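Local structure of HD domain-containing protein (2HEK) at residues I61-L69 / I186-V196; F108-T116 / F246-R254. The protein binds zinc and GDP and may act as a dGTPase of the HD-domain family. All blocks are in the same frame, centred on the assembly; numbering follows the deposited sequence.

Contact 1. Residues I61-L69 / I186-V196; sequences ITERICESL and ISTLRVYENKV
Ile186 plugs into the side of helix 51-69 as a knob into a hole, its side chain seated among Ile61, Arg64, Ile65 and Ser68. The helix belongs to the HD domain, and what packs on it is the last turn of helix 183-187 together with the beta hairpin 189-199 that follows. Going outward along the Ile186 side chain, CG1 meets Ile65 CG1 at 3.9 Å, the two side chains crossing at about a right angle, and the terminal CD1 goes on to Ile61 CG2 at 4.0 Å. Its other branch, CG2, stands opposite the backbone N across the CA-CB bond, which brings it against Ser68 CB and the carbonyl of Arg64.

Further along the helix Leu69 takes over, spreading its two methyls over the hairpin. CD2 lies against the backbone of the first strand, 3.5 Å from Leu189 O, and also touches Leu189 CB. CD1 touches Val191 CG2 and, on the second strand, Val196 CG2, 4.1 Å away, so one leucine bridges both strands, at the residues flanking the type I' turn Tyr192-Lys195. The short segments of helix and first strand cross at -61°. Met163 of helix 160-173 closes over Ile61 and Ile186, while Leu149 of helix 145-155 covers Val191 and Val196. Ile61 also places this packing near the metal site, its side chain about 8 Å from that of the zinc ligand His54.

The one hydrogen bond between the segments is given by Ser68, whose OG is turned anti to its own backbone N (chi1 166°) and donates to Ile186 O at 3.0 Å. That carbonyl is gripped twice, with Ser68 OG above its plane and Leu189 N arriving from the opposite face.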
loop_
_atom_site.group_PDB
_atom_site.type_symbol
_atom_site.label_atom_id
_atom_site.label_comp_id
_atom_site.label_asym_id
_atom_site.label_seq_id
_atom_site.Cartn_x
_atom_site.Cartn_y
_atom_site.Cartn_z
ATOM N N ILE A 61 3.570 18.612 -6.990
ATOM C CA ILE A 61 2.377 18.927 -6.191
ATOM C C ILE A 61 1.802 20.318 -6.527
ATOM O O ILE A 61 0.580 20.488 -6.589
ATOM C CB ILE A 61 2.639 18.797 -4.653
ATOM C CG1 ILE A 61 2.882 17.332 -4.322
ATOM C CG2 ILE A 61 1.404 19.296 -3.812
ATOM C CD1 ILE A 61 1.629 16.434 -4.533
ATOM N N THR A 62 2.681 21.295 -6.775
ATOM C CA THR A 62 2.232 22.618 -7.215
ATOM C C THR A 62 1.417 22.501 -8.500
ATOM O O THR A 62 0.368 23.128 -8.600
ATOM C CB THR A 62 3.417 23.583 -7.434
ATOM O OG1 THR A 62 4.159 23.679 -6.199
ATOM C CG2 THR A 62 2.905 24.978 -7.819
ATOM N N GLU A 63 1.910 21.722 -9.467
ATOM C CA GLU A 63 1.168 21.438 -10.723
ATOM C C GLU A 63 -0.234 20.937 -10.442
ATOM O O GLU A 63 -1.237 21.451 -10.999
ATOM C CB GLU A 63 1.917 20.414 -11.583
ATOM C CG GLU A 63 1.365 20.200 -13.030
ATOM C CD GLU A 63 2.398 19.474 -13.884
ATOM O OE1 GLU A 63 2.771 18.326 -13.527
ATOM O OE2 GLU A 63 2.868 20.058 -14.903
ATOM N N ARG A 64 -0.317 19.932 -9.571
ATOM C CA ARG A 64 -1.577 19.307 -9.215
ATOM C C ARG A 64 -2.540 20.311 -8.600
ATOM O O ARG A 64 -3.722 20.378 -8.984
ATOM C CB ARG A 64 -1.320 18.137 -8.237
ATOM C CG ARG A 64 -0.705 16.901 -8.883
ATOM C CD ARG A 64 -1.760 16.087 -9.642
ATOM N NE ARG A 64 -1.259 14.769 -10.070
ATOM C CZ ARG A 64 -0.686 14.512 -11.249
ATOM N NH1 ARG A 64 -0.532 15.476 -12.152
ATOM N NH2 ARG A 64 -0.266 13.279 -11.531
ATOM N N ILE A 65 -2.054 21.106 -7.649
ATOM C CA ILE A 65 -2.929 22.076 -6.965
ATOM C C ILE A 65 -3.408 23.157 -7.962
ATOM O O ILE A 65 -4.572 23.542 -7.937
ATOM C CB ILE A 65 -2.222 22.765 -5.772
ATOM C CG1 ILE A 65 -1.945 21.770 -4.613
ATOM C CG2 ILE A 65 -3.050 23.974 -5.272
ATOM C CD1 ILE A 65 -0.916 22.292 -3.570
ATOM N N CYS A 66 -2.517 23.637 -8.832
ATOM C CA CYS A 66 -2.916 24.598 -9.896
ATOM C C CYS A 66 -3.987 24.003 -10.826
ATOM O O CYS A 66 -4.945 24.692 -11.213
ATOM C CB CYS A 66 -1.697 25.035 -10.716
ATOM S SG CYS A 66 -0.636 26.121 -9.768
ATOM N N GLU A 67 -3.827 22.739 -11.193
ATOM C CA GLU A 67 -4.868 22.010 -11.950
ATOM C C GLU A 67 -6.230 21.957 -11.236
ATOM O O GLU A 67 -7.278 22.218 -11.856
ATOM C CB GLU A 67 -4.387 20.608 -12.372
ATOM C CG GLU A 67 -3.280 20.654 -13.416
ATOM C CD GLU A 67 -2.558 19.307 -13.687
ATOM O OE1 GLU A 67 -2.862 18.277 -13.027
ATOM O OE2 GLU A 67 -1.648 19.300 -14.567
ATOM N N SER A 68 -6.224 21.641 -9.945
ATOM C CA SER A 68 -7.465 21.588 -9.165
ATOM C C SER A 68 -8.084 22.978 -9.007
ATOM O O SER A 68 -9.308 23.139 -9.060
ATOM C CB SER A 68 -7.224 20.962 -7.790
ATOM O OG SER A 68 -8.324 21.193 -6.908
ATOM N N LEU A 69 -7.231 23.979 -8.803
ATOM C CA LEU A 69 -7.704 25.328 -8.537
ATOM C C LEU A 69 -7.901 26.187 -9.793
ATOM O O LEU A 69 -8.389 27.321 -9.684
ATOM C CB LEU A 69 -6.786 26.031 -7.548
ATOM C CG LEU A 69 -6.689 25.488 -6.122
ATOM C CD1 LEU A 69 -5.742 26.399 -5.348
ATOM C CD2 LEU A 69 -8.051 25.408 -5.435
ATOM N N ILE A 186 -6.136 17.767 -1.942
ATOM C CA ILE A 186 -5.961 18.657 -3.114
ATOM C C ILE A 186 -7.292 18.818 -3.882
ATOM O O ILE A 186 -7.667 19.937 -4.224
ATOM C CB ILE A 186 -4.847 18.149 -4.039
ATOM C CG1 ILE A 186 -3.484 18.383 -3.361
ATOM C CG2 ILE A 186 -4.902 18.815 -5.448
ATOM C CD1 ILE A 186 -2.311 17.717 -4.030
ATOM N N SER A 187 -8.023 17.731 -4.113
ATOM C CA SER A 187 -9.255 17.827 -4.924
ATOM C C SER A 187 -10.365 18.670 -4.280
ATOM O O SER A 187 -11.247 19.192 -4.982
ATOM C CB SER A 187 -9.801 16.433 -5.299
ATOM O OG SER A 187 -10.461 15.863 -4.184
ATOM N N THR A 188 -10.334 18.798 -2.958
ATOM C CA THR A 188 -11.346 19.569 -2.235
ATOM C C THR A 188 -10.945 21.021 -1.959
ATOM O O THR A 188 -11.679 21.736 -1.269
ATOM C CB THR A 188 -11.746 18.905 -0.888
ATOM O OG1 THR A 188 -10.622 18.900 0.021
ATOM C CG2 THR A 188 -12.216 17.520 -1.137
ATOM N N LEU A 189 -9.809 21.470 -2.494
ATOM C CA LEU A 189 -9.361 22.835 -2.225
ATOM C C LEU A 189 -10.164 23.736 -3.139
ATOM O O LEU A 189 -10.562 23.306 -4.214
ATOM C CB LEU A 189 -7.855 23.039 -2.499
ATOM C CG LEU A 189 -6.886 22.222 -1.614
ATOM C CD1 LEU A 189 -5.404 22.502 -1.949
ATOM C CD2 LEU A 189 -7.206 22.430 -0.107
ATOM N N ARG A 190 -10.409 24.965 -2.695
ATOM C CA ARG A 190 -11.109 25.971 -3.508
ATOM C C ARG A 190 -10.390 27.294 -3.313
ATOM O O ARG A 190 -9.757 27.498 -2.287
ATOM C CB ARG A 190 -12.558 26.150 -3.031
ATOM C CG ARG A 190 -13.403 24.890 -3.029
ATOM C CD ARG A 190 -13.797 24.454 -4.417
ATOM N NE ARG A 190 -14.741 23.333 -4.379
ATOM C CZ ARG A 190 -14.364 22.054 -4.492
ATOM N NH1 ARG A 190 -13.070 21.742 -4.647
ATOM N NH2 ARG A 190 -15.264 21.083 -4.443
ATOM N N VAL A 191 -10.498 28.189 -4.292
ATOM C CA VAL A 191 -10.159 29.617 -4.103
ATOM C C VAL A 191 -11.429 30.432 -3.773
ATOM O O VAL A 191 -12.413 30.448 -4.544
ATOM C CB VAL A 191 -9.526 30.218 -5.371
ATOM C CG1 VAL A 191 -9.077 31.653 -5.128
ATOM C CG2 VAL A 191 -8.369 29.350 -5.855
ATOM N N TYR A 192 -11.417 31.105 -2.640
ATOM C CA TYR A 192 -12.559 31.923 -2.255
ATOM C C TYR A 192 -12.035 33.200 -1.636
ATOM O O TYR A 192 -11.163 33.163 -0.753
ATOM C CB TYR A 192 -13.495 31.136 -1.339
ATOM C CG TYR A 192 -14.819 31.820 -1.084
ATOM C CD1 TYR A 192 -15.909 31.591 -1.914
ATOM C CD2 TYR A 192 -14.983 32.690 -0.019
ATOM C CE1 TYR A 192 -17.122 32.211 -1.689
ATOM C CE2 TYR A 192 -16.192 33.316 0.216
ATOM C CZ TYR A 192 -17.258 33.073 -0.622
ATOM O OH TYR A 192 -18.458 33.710 -0.403
ATOM N N GLU A 193 -12.568 34.332 -2.087
ATOM C CA GLU A 193 -12.113 35.629 -1.575
ATOM C C GLU A 193 -10.589 35.684 -1.662
ATOM O O GLU A 193 -9.908 36.123 -0.733
ATOM C CB GLU A 193 -12.559 35.827 -0.119
ATOM C CG GLU A 193 -14.030 36.217 0.102
ATOM C CD GLU A 193 -14.400 36.221 1.589
ATOM O OE1 GLU A 193 -13.471 36.369 2.437
ATOM O OE2 GLU A 193 -15.608 36.068 1.915
ATOM N N ASN A 194 -10.061 35.193 -2.774
ATOM C CA ASN A 194 -8.621 35.148 -3.002
ATOM C C ASN A 194 -7.765 34.352 -1.983
ATOM O O ASN A 194 -6.554 34.571 -1.873
ATOM C CB ASN A 194 -8.084 36.573 -3.163
ATOM C CG ASN A 194 -6.900 36.632 -4.072
ATOM O OD1 ASN A 194 -5.791 36.916 -3.625
ATOM N ND2 ASN A 194 -7.112 36.328 -5.355
ATOM N N LYS A 195 -8.388 33.435 -1.245
ATOM C CA LYS A 195 -7.641 32.529 -0.362
ATOM C C LYS A 195 -7.779 31.105 -0.878
ATOM O O LYS A 195 -8.790 30.772 -1.522
ATOM C CB LYS A 195 -8.177 32.566 1.068
ATOM C CG LYS A 195 -8.077 33.894 1.787
ATOM C CD LYS A 195 -8.938 33.860 3.052
ATOM C CE LYS A 195 -9.652 35.201 3.297
ATOM N NZ LYS A 195 -8.707 36.334 3.578
ATOM N N VAL A 196 -6.776 30.267 -0.591
ATOM C CA VAL A 196 -6.913 28.811 -0.743
ATOM C C VAL A 196 -7.681 28.308 0.476
ATOM O O VAL A 196 -7.256 28.502 1.614
ATOM C CB VAL A 196 -5.534 28.088 -0.847
ATOM C CG1 VAL A 196 -5.728 26.541 -0.978
ATOM C CG2 VAL A 196 -4.728 28.614 -2.040
#

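Contact 2. Residues F108-T116 / F246-R254; sequences FTERVIKET and FTDINNFLR
Arg111 reaches from helix 108-115 to two successive backbone carbonyls, those of Phe246 and Thr247, while Glu115, one helical turn on, holds the same guanidinium side-on. NH1 makes the firm bond of the group, to Phe246 O at 2.7 Å with an N-H...O angle of 155°, although it approaches from above the carbonyl plane. NH2 adds weak bonds to Phe246 O and to Thr247 O, the latter 3.0 Å long. On the helix side NE donates to Glu115 OE2, and NH2 to the syn lone pair of Glu115 OE1, both at 2.9 Å. Glu102 forms a further salt bridge with NH1. The acceptors lie close to the guanidinium plane, so the group is fixed in rotation as well as in place; a bend in its chain at chi3 (58°) turns it into this position. Ile249 CD1 lies over one face, toward its rim. The two carboxylates probably offset the charge of the guanidinium in this buried position.

Glu115 OE1 also accepts from a water that in turn accepts a hydrogen bond from Ile249 N, linking the segments a second way.

Beneath the polar layer three phenylalanines form an aromatic cluster. Phe108 points its edge at the face of Phe246, planes 84° apart, and makes an offset stack on Phe252, with centroids separated by 4.7 Å. Val112 CG2 touches both Phe252 CE2, at 3.8 Å, and Leu253 CD2. The methyls Thr116 CG2 and Leu253 CD1 meet tip to tip.

Helix 108-115 is thereby joined to the short helix 250-253 and the turn leading into it. Pro27 of helix 26-29 touches Val112, Thr116 and Leu253, Leu98 of helix 95-98 packs on Phe246 and Phe252, and helix 128-139 lies against Thr109 and Ile113.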
loop_
_atom_site.group_PDB
_atom_site.type_symbol
_atom_site.label_atom_id
_atom_site.label_comp_id
_atom_site.label_asym_id
_atom_site.label_seq_id
_atom_site.Cartn_x
_atom_site.Cartn_y
_atom_site.Cartn_z
ATOM N N PHE A 108 19.071 33.909 1.068
ATOM C CA PHE A 108 19.960 33.202 0.139
ATOM C C PHE A 108 19.235 32.620 -1.081
ATOM O O PHE A 108 19.842 32.475 -2.133
ATOM C CB PHE A 108 20.783 32.137 0.855
ATOM C CG PHE A 108 22.014 32.677 1.518
ATOM C CD1 PHE A 108 21.982 33.085 2.844
ATOM C CD2 PHE A 108 23.200 32.811 0.806
ATOM C CE1 PHE A 108 23.134 33.606 3.459
ATOM C CE2 PHE A 108 24.342 33.323 1.405
ATOM C CZ PHE A 108 24.309 33.717 2.738
ATOM N N THR A 109 17.941 32.319 -0.953
ATOM C CA THR A 109 17.157 31.855 -2.116
ATOM C C THR A 109 17.073 32.940 -3.165
ATOM O O THR A 109 17.217 32.653 -4.341
ATOM C CB THR A 109 15.743 31.382 -1.740
ATOM O OG1 THR A 109 15.856 30.240 -0.886
ATOM C CG2 THR A 109 14.956 30.978 -2.972
ATOM N N GLU A 110 16.808 34.178 -2.734
ATOM C CA GLU A 110 16.777 35.318 -3.642
ATOM C C GLU A 110 18.152 35.533 -4.243
ATOM O O GLU A 110 18.248 35.729 -5.447
ATOM C CB GLU A 110 16.254 36.626 -2.972
ATOM C CG GLU A 110 16.301 37.859 -3.930
ATOM C CD GLU A 110 15.633 39.110 -3.317
ATOM O OE1 GLU A 110 15.294 39.056 -2.134
ATOM O OE2 GLU A 110 15.436 40.134 -4.008
ATOM N N ARG A 111 19.221 35.456 -3.449
ATOM C CA ARG A 111 20.570 35.636 -3.950
ATOM C C ARG A 111 20.969 34.612 -5.013
ATOM O O ARG A 111 21.563 34.974 -6.026
ATOM C CB ARG A 111 21.567 35.590 -2.775
ATOM C CG ARG A 111 21.448 36.764 -1.821
ATOM C CD ARG A 111 22.694 36.926 -0.976
ATOM N NE ARG A 111 23.885 37.108 -1.807
ATOM C CZ ARG A 111 25.128 36.961 -1.368
ATOM N NH1 ARG A 111 25.341 36.642 -0.096
ATOM N NH2 ARG A 111 26.145 37.151 -2.186
ATOM N N VAL A 112 20.635 33.349 -4.778
ATOM C CA VAL A 112 20.968 32.268 -5.723
ATOM C C VAL A 112 20.200 32.474 -7.062
ATOM O O VAL A 112 20.746 32.308 -8.146
ATOM C CB VAL A 112 20.757 30.855 -5.111
ATOM C CG1 VAL A 112 20.920 29.771 -6.162
ATOM C CG2 VAL A 112 21.735 30.617 -3.966
ATOM N N ILE A 113 18.927 32.852 -6.959
ATOM C CA ILE A 113 18.134 33.117 -8.168
ATOM C C ILE A 113 18.692 34.302 -8.972
ATOM O O ILE A 113 18.688 34.256 -10.205
ATOM C CB ILE A 113 16.677 33.386 -7.796
ATOM C CG1 ILE A 113 15.989 32.099 -7.328
ATOM C CG2 ILE A 113 15.912 33.976 -8.974
ATOM C CD1 ILE A 113 14.739 32.335 -6.509
ATOM N N LYS A 114 19.159 35.347 -8.289
ATOM C CA LYS A 114 19.562 36.581 -8.969
ATOM C C LYS A 114 21.033 36.636 -9.368
ATOM O O LYS A 114 21.371 37.281 -10.376
ATOM C CB LYS A 114 19.192 37.780 -8.111
ATOM C CG LYS A 114 17.678 38.069 -8.150
ATOM C CD LYS A 114 17.317 39.249 -7.250
ATOM C CE LYS A 114 15.858 39.659 -7.455
ATOM N NZ LYS A 114 15.462 40.808 -6.552
ATOM N N GLU A 115 21.893 35.945 -8.611
ATOM C CA GLU A 115 23.348 36.043 -8.765
ATOM C C GLU A 115 24.032 34.843 -9.449
ATOM O O GLU A 115 25.270 34.785 -9.493
ATOM C CB GLU A 115 24.014 36.327 -7.402
ATOM C CG GLU A 115 23.479 37.581 -6.659
ATOM C CD GLU A 115 24.042 37.757 -5.248
ATOM O OE1 GLU A 115 25.171 37.301 -4.945
ATOM O OE2 GLU A 115 23.349 38.373 -4.416
ATOM N N THR A 116 23.253 33.892 -9.982
ATOM C CA THR A 116 23.835 32.737 -10.677
ATOM C C THR A 116 23.185 32.581 -12.046
ATOM O O THR A 116 22.301 33.375 -12.402
ATOM C CB THR A 116 23.614 31.423 -9.863
ATOM O OG1 THR A 116 22.212 31.145 -9.803
ATOM C CG2 THR A 116 24.194 31.537 -8.437
ATOM N N PHE A 246 30.264 35.720 2.948
ATOM C CA PHE A 246 29.269 35.280 1.948
ATOM C C PHE A 246 28.962 36.313 0.861
ATOM O O PHE A 246 28.002 36.153 0.106
ATOM C CB PHE A 246 27.989 34.788 2.644
ATOM C CG PHE A 246 28.165 33.475 3.365
ATOM C CD1 PHE A 246 28.017 33.396 4.740
ATOM C CD2 PHE A 246 28.503 32.321 2.666
ATOM C CE1 PHE A 246 28.190 32.180 5.402
ATOM C CE2 PHE A 246 28.680 31.117 3.321
ATOM C CZ PHE A 246 28.527 31.047 4.684
ATOM N N THR A 247 29.776 37.369 0.778
ATOM C CA THR A 247 29.624 38.340 -0.309
ATOM C C THR A 247 29.754 37.660 -1.678
ATOM O O THR A 247 29.006 37.990 -2.598
ATOM C CB THR A 247 30.553 39.603 -0.182
ATOM O OG1 THR A 247 31.932 39.219 -0.157
ATOM C CG2 THR A 247 30.216 40.404 1.088
ATOM N N ASP A 248 30.684 36.712 -1.803
ATOM C CA ASP A 248 30.736 35.839 -2.984
ATOM C C ASP A 248 29.761 34.645 -2.795
ATOM O O ASP A 248 29.922 33.850 -1.861
ATOM C CB ASP A 248 32.157 35.324 -3.215
ATOM C CG ASP A 248 32.317 34.604 -4.547
ATOM O OD1 ASP A 248 31.378 34.626 -5.376
ATOM O OD2 ASP A 248 33.396 34.010 -4.782
ATOM N N ILE A 249 28.765 34.544 -3.681
ATOM C CA ILE A 249 27.694 33.522 -3.588
ATOM C C ILE A 249 28.225 32.090 -3.728
ATOM O O ILE A 249 27.593 31.138 -3.252
ATOM C CB ILE A 249 26.524 33.792 -4.598
ATOM C CG1 ILE A 249 25.269 32.963 -4.268
ATOM C CG2 ILE A 249 26.965 33.571 -6.045
ATOM C CD1 ILE A 249 24.550 33.405 -3.045
ATOM N N ASN A 250 29.384 31.948 -4.371
ATOM C CA ASN A 250 30.034 30.655 -4.521
ATOM C C ASN A 250 30.471 30.045 -3.197
ATOM O O ASN A 250 30.590 28.822 -3.091
ATOM C CB ASN A 250 31.216 30.741 -5.480
ATOM C CG ASN A 250 30.788 31.019 -6.898
ATOM O OD1 ASN A 250 29.713 30.591 -7.344
ATOM N ND2 ASN A 250 31.626 31.753 -7.627
ATOM N N ASN A 251 30.699 30.885 -2.191
ATOM C CA ASN A 251 31.039 30.390 -0.856
ATOM C C ASN A 251 29.817 29.819 -0.148
ATOM O O ASN A 251 29.944 29.014 0.772
ATOM C CB ASN A 251 31.680 31.482 0.000
ATOM C CG ASN A 251 33.131 31.745 -0.373
ATOM O OD1 ASN A 251 33.869 30.828 -0.736
ATOM N ND2 ASN A 251 33.543 33.005 -0.290
ATOM N N PHE A 252 28.631 30.272 -0.546
ATOM C CA PHE A 252 27.416 29.616 -0.086
ATOM C C PHE A 252 27.230 28.323 -0.880
ATOM O O PHE A 252 27.062 27.279 -0.286
ATOM C CB PHE A 252 26.188 30.515 -0.209
ATOM C CG PHE A 252 24.904 29.771 -0.035
ATOM C CD1 PHE A 252 24.451 29.440 1.237
ATOM C CD2 PHE A 252 24.186 29.345 -1.139
ATOM C CE1 PHE A 252 23.278 28.713 1.406
ATOM C CE2 PHE A 252 23.014 28.609 -0.979
ATOM C CZ PHE A 252 22.562 28.297 0.293
ATOM N N LEU A 253 27.315 28.400 -2.212
ATOM C CA LEU A 253 27.087 27.258 -3.080
ATOM C C LEU A 253 27.998 26.066 -2.789
ATOM O O LEU A 253 27.595 24.922 -3.003
ATOM C CB LEU A 253 27.111 27.641 -4.566
ATOM C CG LEU A 253 25.949 28.540 -5.068
ATOM C CD1 LEU A 253 26.197 28.946 -6.512
ATOM C CD2 LEU A 253 24.561 27.892 -4.956
ATOM N N ARG A 254 29.196 26.313 -2.267
ATOM C CA ARG A 254 30.087 25.201 -1.939
ATOM C C ARG A 254 29.743 24.506 -0.623
ATOM O O ARG A 254 30.308 23.467 -0.308
ATOM C CB ARG A 254 31.563 25.634 -1.993
ATOM C CG ARG A 254 32.025 25.824 -3.442
ATOM C CD ARG A 254 33.536 26.031 -3.603
ATOM N NE ARG A 254 33.979 27.425 -3.420
ATOM C CZ ARG A 254 34.465 27.924 -2.283
ATOM N NH1 ARG A 254 34.559 27.172 -1.182
ATOM N NH2 ARG A 254 34.846 29.194 -2.241
HETATM O O HOH W 1 28.099 36.767 -5.990
#

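Overall arrangement
Both contacts tie a helix of the HD-domain region to a later part of the chain, within the HD-associated region, yet they do so at separate places: their centres are 32 Å apart and their nearest atoms about 13 Å. Along the chain the segments alternate, 61-69, 108-116, 186-196, 246-254, so the second pairing begins before the first is closed. Contact 1 uses helix 51-69, which also carries the zinc ligand His54, against the hairpin 189-199; contact 2 joins helix 108-115 to helix 250-253 and the turn leading into it. They share no helix or strand. The chain of the HD-associated region is thus fastened to HD-domain helices at two well-separated points.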